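Local coordinates for protein guanidinopropionase (Pseudomonas aeruginosa, PDB 3NIQ) that hydrolyses 3-guanidinopropanoate to urea and beta-alanine with the help of two manganese ions per subunit, at residues L127-I132 with D281-S286. Numbering follows the deposited sequence.
Sequences LVTLPI and DVVEVS
Beside the dimanganese site of this arginase-family hydrolase, T129 of helix 129-136 reaches D281 near the C-terminal end of the central strand 277-283. The hydroxyl OG1 of T129 donates a hydrogen bond of 2.9 Å to OD2 of D281, the two side chains running at about a right angle. It approaches from above the carboxylate, 40° out of its plane. A chi1 of -53°, with OG1 anti to the carbonyl carbon and CG2 anti to the backbone N, turns both branches of T129 onto the acid, the methyl CG2 packing 3.4 Å from OD2 of D281. The same OD2 is hydrogen-bonded by the hydroxyl of Y236, and OD1 by that of S238, both from strand 235-240. A buried carboxylate is thus gripped by three hydroxyls, which fix its rotation and probably help it to stay ionised in the protein interior.

The parallel sheet of the arginase alpha/beta fold carries metal ligands at the C-terminal ends of its strands, and here the helix that follows H126 is fastened to strand 277-283, which lies between strand 118-123, leading to H126, and strand 235-240, ending at the ligand D240. Beside this bond the contact is apolar: CG1 of V128 meets CG1 of V283 at 3.8 Å. Two residues on from D281, V283 faces the helix as well, its CG1 lying 4.2 Å from OG1 of T129. V283 also touches H126 and D240, ligands of the manganese pair, and its side chain comes within about 5 Å of a manganese ion. Three residues after T129, CD1 of I132 comes to 4.4 Å from OD2 of D281. E284, beyond the strand end, accepts hydrogen bonds at OE2 from the backbone N of H126 and from ND1 of H165, tying the ligand-bearing loop to the same strand.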
loop_
_atom_site.group_PDB
_atom_site.type_symbol
_atom_site.label_atom_id
_atom_site.label_comp_id
_atom_site.label_asym_id
_atom_site.label_seq_id
_atom_site.Cartn_x
_atom_site.Cartn_y
_atom_site.Cartn_z
ATOM N N LEU A 127 16.391 4.221 -22.136
ATOM C CA LEU A 127 16.574 4.032 -23.584
ATOM C C LEU A 127 15.930 5.172 -24.364
ATOM O O LEU A 127 16.355 5.501 -25.475
ATOM C CB LEU A 127 16.087 2.643 -24.060
ATOM C CG LEU A 127 16.284 2.369 -25.557
ATOM C CD1 LEU A 127 17.777 2.432 -25.934
ATOM C CD2 LEU A 127 15.668 1.001 -25.987
ATOM N N VAL A 128 14.936 5.820 -23.760
ATOM C CA VAL A 128 14.291 6.960 -24.401
ATOM C C VAL A 128 15.276 8.082 -24.767
ATOM O O VAL A 128 15.047 8.844 -25.726
ATOM C CB VAL A 128 13.153 7.546 -23.530
ATOM C CG1 VAL A 128 13.620 7.779 -22.107
ATOM C CG2 VAL A 128 12.726 8.883 -24.108
ATOM N N THR A 129 16.372 8.187 -24.022
ATOM C CA THR A 129 17.336 9.265 -24.274
ATOM C C THR A 129 18.070 9.084 -25.615
ATOM O O THR A 129 18.433 10.073 -26.274
ATOM C CB THR A 129 18.341 9.419 -23.103
ATOM O OG1 THR A 129 17.608 9.564 -21.882
ATOM C CG2 THR A 129 19.222 10.662 -23.285
ATOM N N LEU A 130 18.264 7.834 -26.027
ATOM C CA LEU A 130 18.898 7.560 -27.318
ATOM C C LEU A 130 18.217 8.222 -28.531
ATOM O O LEU A 130 18.865 8.991 -29.232
ATOM C CB LEU A 130 19.065 6.056 -27.565
ATOM C CG LEU A 130 19.705 5.673 -28.908
ATOM C CD1 LEU A 130 21.046 6.343 -29.083
ATOM C CD2 LEU A 130 19.839 4.145 -29.019
ATOM N N PRO A 131 16.924 7.915 -28.799
ATOM C CA PRO A 131 16.295 8.583 -29.948
ATOM C C PRO A 131 16.266 10.110 -29.835
ATOM O O PRO A 131 16.404 10.807 -30.835
ATOM C CB PRO A 131 14.878 7.977 -29.988
ATOM C CG PRO A 131 14.676 7.394 -28.582
ATOM C CD PRO A 131 16.031 6.908 -28.197
ATOM N N ILE A 132 16.126 10.635 -28.626
ATOM C CA ILE A 132 16.286 12.069 -28.387
ATOM C C ILE A 132 17.665 12.575 -28.869
ATOM O O ILE A 132 17.751 13.564 -29.623
ATOM C CB ILE A 132 16.076 12.394 -26.866
ATOM C CG1 ILE A 132 14.657 12.024 -26.438
ATOM C CG2 ILE A 132 16.358 13.896 -26.569
ATOM C CD1 ILE A 132 14.291 12.369 -24.923
ATOM N N ASP A 281 16.240 15.550 -19.428
ATOM C CA ASP A 281 15.172 14.611 -19.170
ATOM C C ASP A 281 15.228 14.067 -17.739
ATOM O O ASP A 281 16.262 14.171 -17.061
ATOM C CB ASP A 281 15.147 13.461 -20.209
ATOM C CG ASP A 281 16.437 12.656 -20.235
ATOM O OD1 ASP A 281 16.986 12.377 -19.151
ATOM O OD2 ASP A 281 16.890 12.275 -21.344
ATOM N N VAL A 282 14.098 13.493 -17.312
ATOM C CA VAL A 282 13.955 12.841 -16.013
ATOM C C VAL A 282 13.389 11.468 -16.320
ATOM O O VAL A 282 12.248 11.350 -16.772
ATOM C CB VAL A 282 12.970 13.603 -15.094
ATOM C CG1 VAL A 282 12.818 12.883 -13.777
ATOM C CG2 VAL A 282 13.460 15.048 -14.834
ATOM N N VAL A 283 14.187 10.424 -16.119
ATOM C CA VAL A 283 13.775 9.097 -16.597
ATOM C C VAL A 283 13.702 8.094 -15.459
ATOM O O VAL A 283 14.174 8.385 -14.380
ATOM C CB VAL A 283 14.741 8.567 -17.676
ATOM C CG1 VAL A 283 14.708 9.481 -18.881
ATOM C CG2 VAL A 283 16.189 8.403 -17.111
ATOM N N GLU A 284 13.066 6.954 -15.740
ATOM C CA GLU A 284 12.972 5.766 -14.867
ATOM C C GLU A 284 11.993 5.920 -13.689
ATOM O O GLU A 284 12.004 5.098 -12.768
ATOM C CB GLU A 284 14.371 5.280 -14.372
ATOM C CG GLU A 284 15.353 4.839 -15.472
ATOM C CD GLU A 284 14.960 3.520 -16.148
ATOM O OE1 GLU A 284 13.951 2.890 -15.745
ATOM O OE2 GLU A 284 15.641 3.126 -17.113
ATOM N N VAL A 285 11.148 6.948 -13.706
ATOM C CA VAL A 285 10.010 6.951 -12.767
ATOM C C VAL A 285 9.072 5.797 -13.117
ATOM O O VAL A 285 8.571 5.727 -14.224
ATOM C CB VAL A 285 9.216 8.276 -12.774
ATOM C CG1 VAL A 285 8.026 8.201 -11.796
ATOM C CG2 VAL A 285 10.144 9.474 -12.366
ATOM N N SER A 286 8.844 4.891 -12.171
ATOM C CA SER A 286 8.053 3.694 -12.453
ATOM C C SER A 286 6.881 3.570 -11.459
ATOM O O SER A 286 7.023 3.003 -10.380
ATOM C CB SER A 286 8.949 2.452 -12.442
ATOM O OG SER A 286 8.214 1.285 -12.774
#